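Long-range contact in mandelate racemase/muconate lactonizing enzyme (Roseovarius nubinhibens, PDB 2QDD), which is of unknown function but, as a magnesium-dependent member of the enolase superfamily, probably catalyses a reaction on a carboxylate substrate: residues V193-N198 and D217-P222. Numbering follows the deposited sequence. Where two conformers were deposited one is given.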
ATOM      1  N   VAL A 193      33.555   2.859  11.855  1.00 39.99           N
ATOM      2  CA  VAL A 193      33.235   4.110  11.162  1.00 37.88           C
ATOM      3  C   VAL A 193      31.747   4.345  10.913  1.00 37.41           C
ATOM      4  O   VAL A 193      30.995   3.417  10.607  1.00 36.85           O
ATOM      5  CB  VAL A 193      34.017   4.308   9.837  1.00 39.00           C
ATOM      6  CG1 VAL A 193      35.438   4.745  10.119  1.00 50.68           C
ATOM      7  CG2 VAL A 193      33.981   3.063   8.966  1.00 37.68           C
ATOM      8  N   THR A 194      31.346   5.603  11.060  1.00 33.24           N
ATOM      9  CA  THR A 194      30.145   6.145  10.443  1.00 38.89           C
ATOM     10  C   THR A 194      30.588   7.134   9.364  1.00 39.14           C
ATOM     11  O   THR A 194      31.408   8.011   9.627  1.00 38.32           O
ATOM     12  CB  THR A 194      29.264   6.865  11.508  1.00 41.45           C
ATOM     13  OG1 THR A 194      28.860   5.923  12.510  1.00 49.55           O
ATOM     14  CG2 THR A 194      28.014   7.496  10.887  1.00 44.48           C
ATOM     15  N   PHE A 195      30.056   6.984   8.152  1.00 37.47           N
ATOM     16  CA  PHE A 195      30.243   7.987   7.107  1.00 31.31           C
ATOM     17  C   PHE A 195      29.142   9.024   7.149  1.00 31.12           C
ATOM     18  O   PHE A 195      27.990   8.733   6.820  1.00 31.30           O
ATOM     19  CB  PHE A 195      30.340   7.342   5.723  1.00 29.51           C
ATOM     20  CG  PHE A 195      31.537   6.456   5.559  1.00 32.64           C
ATOM     21  CD1 PHE A 195      31.413   5.081   5.673  1.00 26.21           C
ATOM     22  CD2 PHE A 195      32.792   7.000   5.311  1.00 25.75           C
ATOM     23  CE1 PHE A 195      32.518   4.251   5.532  1.00 37.65           C
ATOM     24  CE2 PHE A 195      33.905   6.183   5.167  1.00 36.42           C
ATOM     25  CZ  PHE A 195      33.770   4.803   5.280  1.00 33.07           C
ATOM     26  N   ASP A 196      29.516  10.234   7.567  1.00 31.56           N
ATOM     27  CA  ASP A 196      28.582  11.340   7.758  1.00 36.08           C
ATOM     28  C   ASP A 196      28.617  12.280   6.553  1.00 35.02           C
ATOM     29  O   ASP A 196      29.629  12.929   6.267  1.00 37.08           O
ATOM     30  CB  ASP A 196      28.896  12.089   9.059  1.00 36.31           C
ATOM     31  CG  ASP A 196      27.931  13.239   9.340  1.00 50.20           C
ATOM     32  OD1 ASP A 196      26.817  13.285   8.764  1.00 50.06           O
ATOM     33  OD2 ASP A 196      28.293  14.107  10.163  1.00 62.78           O
ATOM     34  N   VAL A 197      27.486  12.336   5.862  1.00 32.49           N
ATOM     35  CA  VAL A 197      27.373  12.965   4.553  1.00 33.00           C
ATOM     36  C   VAL A 197      26.892  14.392   4.778  1.00 36.94           C
ATOM     37  O   VAL A 197      27.151  15.282   3.958  1.00 39.58           O
ATOM     38  CB  VAL A 197      26.363  12.177   3.673  1.00 32.68           C
ATOM     39  CG1 VAL A 197      26.181  12.809   2.315  1.00 26.08           C
ATOM     40  CG2 VAL A 197      26.802  10.725   3.524  1.00 34.00           C
ATOM     41  N   ASN A 198      26.234  14.580   5.927  1.00 40.57           N
ATOM     42  CA  ASN A 198      25.522  15.804   6.292  0.50 40.47           C
ATOM     43  C   ASN A 198      24.760  16.480   5.173  1.00 41.16           C
ATOM     44  O   ASN A 198      24.991  17.644   4.823  1.00 42.06           O
ATOM     45  CB  ASN A 198      26.395  16.782   7.074  0.50 41.05           C
ATOM     46  CG  ASN A 198      25.724  17.249   8.354  0.50 40.56           C
ATOM     47  OD1 ASN A 198      26.277  17.096   9.446  0.50 38.31           O
ATOM     48  ND2 ASN A 198      24.517  17.815   8.227  0.50 19.14           N
ATOM     49  N   ASP A 217      29.268  -0.047   6.119  1.00 31.28           N
ATOM     50  CA  ASP A 217      29.237   0.797   7.314  1.00 29.47           C
ATOM     51  C   ASP A 217      28.019   1.714   7.312  1.00 27.74           C
ATOM     52  O   ASP A 217      27.447   1.980   6.251  1.00 23.51           O
ATOM     53  CB  ASP A 217      30.519   1.621   7.407  1.00 30.10           C
ATOM     54  CG  ASP A 217      31.759   0.779   7.230  1.00 32.57           C
ATOM     55  OD1 ASP A 217      32.242   0.678   6.086  1.00 39.96           O
ATOM     56  OD2 ASP A 217      32.237   0.198   8.229  1.00 45.10           O
ATOM     57  N   TRP A 218      27.637   2.175   8.506  1.00 26.54           N
ATOM     58  CA  TRP A 218      26.641   3.235   8.705  1.00 27.05           C
ATOM     59  C   TRP A 218      26.790   4.408   7.745  1.00 29.56           C
ATOM     60  O   TRP A 218      27.895   4.905   7.525  1.00 32.11           O
ATOM     61  CB  TRP A 218      26.745   3.791  10.120  1.00 31.33           C
ATOM     62  CG  TRP A 218      26.042   3.003  11.184  1.00 34.87           C
ATOM     63  CD1 TRP A 218      26.626   2.276  12.181  1.00 32.01           C
ATOM     64  CD2 TRP A 218      24.628   2.905  11.391  1.00 33.34           C
ATOM     65  NE1 TRP A 218      25.668   1.713  12.983  1.00 35.44           N
ATOM     66  CE2 TRP A 218      24.432   2.087  12.526  1.00 33.36           C
ATOM     67  CE3 TRP A 218      23.509   3.421  10.726  1.00 28.29           C
ATOM     68  CZ2 TRP A 218      23.164   1.779  13.014  1.00 31.05           C
ATOM     69  CZ3 TRP A 218      22.244   3.105  11.207  1.00 29.30           C
ATOM     70  CH2 TRP A 218      22.082   2.287  12.336  1.00 32.93           C
ATOM     71  N   ILE A 219      25.667   4.842   7.181  1.00 30.80           N
ATOM     72  CA  ILE A 219      25.602   6.092   6.434  1.00 26.75           C
ATOM     73  C   ILE A 219      24.664   7.038   7.161  1.00 28.43           C
ATOM     74  O   ILE A 219      23.483   6.731   7.351  1.00 28.88           O
ATOM     75  CB  ILE A 219      25.098   5.883   4.977  1.00 26.20           C
ATOM     76  CG1 ILE A 219      25.929   4.822   4.244  1.00 24.80           C
ATOM     77  CG2 ILE A 219      25.081   7.212   4.209  1.00 26.82           C
ATOM     78  CD1 ILE A 219      27.439   5.083   4.194  1.00 27.07           C
ATOM     79  N   GLU A 220      25.199   8.181   7.576  1.00 29.09           N
ATOM     80  CA  GLU A 220      24.421   9.151   8.329  1.00 37.01           C
ATOM     81  C   GLU A 220      23.844  10.199   7.392  1.00 33.59           C
ATOM     82  O   GLU A 220      24.587  10.863   6.657  1.00 30.60           O
ATOM     83  CB  GLU A 220      25.264   9.794   9.430  1.00 35.18           C
ATOM     84  CG  GLU A 220      24.464  10.616  10.433  1.00 50.52           C
ATOM     85  CD  GLU A 220      25.345  11.472  11.338  1.00 57.16           C
ATOM     86  OE1 GLU A 220      26.447  11.010  11.720  1.00 69.76           O
ATOM     87  OE2 GLU A 220      24.931  12.606  11.671  1.00 69.02           O
ATOM     88  N   GLN A 221      22.512  10.304   7.424  1.00 32.97           N
ATOM     89  CA  GLN A 221      21.722  11.346   6.758  1.00 33.56           C
ATOM     90  C   GLN A 221      22.255  11.794   5.386  1.00 33.69           C
ATOM     91  O   GLN A 221      22.812  12.891   5.256  1.00 34.04           O
ATOM     92  CB  GLN A 221      21.466  12.524   7.713  1.00 35.75           C
ATOM     93  CG  GLN A 221      20.485  13.579   7.195  1.00 35.29           C
ATOM     94  CD  GLN A 221      19.052  13.332   7.578  1.00 32.33           C
ATOM     95  OE1 GLN A 221      18.747  13.034   8.727  1.00 37.51           O
ATOM     96  NE2 GLN A 221      18.150  13.493   6.616  1.00 40.08           N
ATOM     97  N   PRO A 222      22.112  10.931   4.360  1.00 35.15           N
ATOM     98  CA  PRO A 222      22.729  11.251   3.073  1.00 34.98           C
ATOM     99  C   PRO A 222      22.066  12.441   2.364  1.00 35.36           C
ATOM    100  O   PRO A 222      22.743  13.192   1.663  1.00 35.39           O
ATOM    101  CB  PRO A 222      22.578   9.951   2.270  1.00 33.66           C
ATOM    102  CG  PRO A 222      21.424   9.244   2.883  1.00 35.49           C
ATOM    103  CD  PRO A 222      21.389   9.642   4.332  1.00 37.83           C
TER
HETATM  104  O   HOH W   1      32.806   0.078  10.885  1.00 40.25           O
HETATM  105  O   HOH W   2      29.868   0.910  10.861  1.00 49.45           O
HETATM  106  O   HOH W   3      24.288  14.213   9.492  1.00 64.98           O
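Two neighbouring parallel strands of the enolase-superfamily barrel bring the metal ligands Asp196 and Glu220 face to face at their C-terminal ends. Their carboxylates are stacked, with planes 9° apart and Asp196 OD1 3.5 Å from Glu220 OE2. Both side chains leave the backbone with CG anti to N (chi1 -178° for Asp196), and Glu220 continues extended, so that its carboxylate reaches across to that of Asp196. The two would probably repel each other in this metal-free chain; a water lies near both oxygens, and Lys167 pairs with Asp196 OD2 and Lys265 with Glu220 OE1, probably easing the repulsion. Asp243 comes close to Glu220 OE2, and with Glu244 makes up the other two magnesium ligands. The backbone N of Asn198 meets Asp196 OD1 from above the carboxylate plane at 3.2 Å, closing an Asx turn. Replacing Asp196 by an alanine removes one magnesium ligand, and is likely to leave the Lys167 charge without its mate and the turn at Asn198 N less firmly held. Behind the site, strands 192-196 and 218-220 belong to a right-handed beta-alpha-beta unit through helix 203-210. Phe195 N donates to Trp218 O (3.1 Å), and Phe195 O accepts a nearly straight bond from Glu220 N (2.9 Å, 176°). On the face turned to helix 173-185, the Phe195 ring presents its CE1 edge in plane to Asp217 OD1, itself hydrogen-bonded to Ser184 OG, and Ile219 CD1 packs 4.0 Å from Phe195 CB.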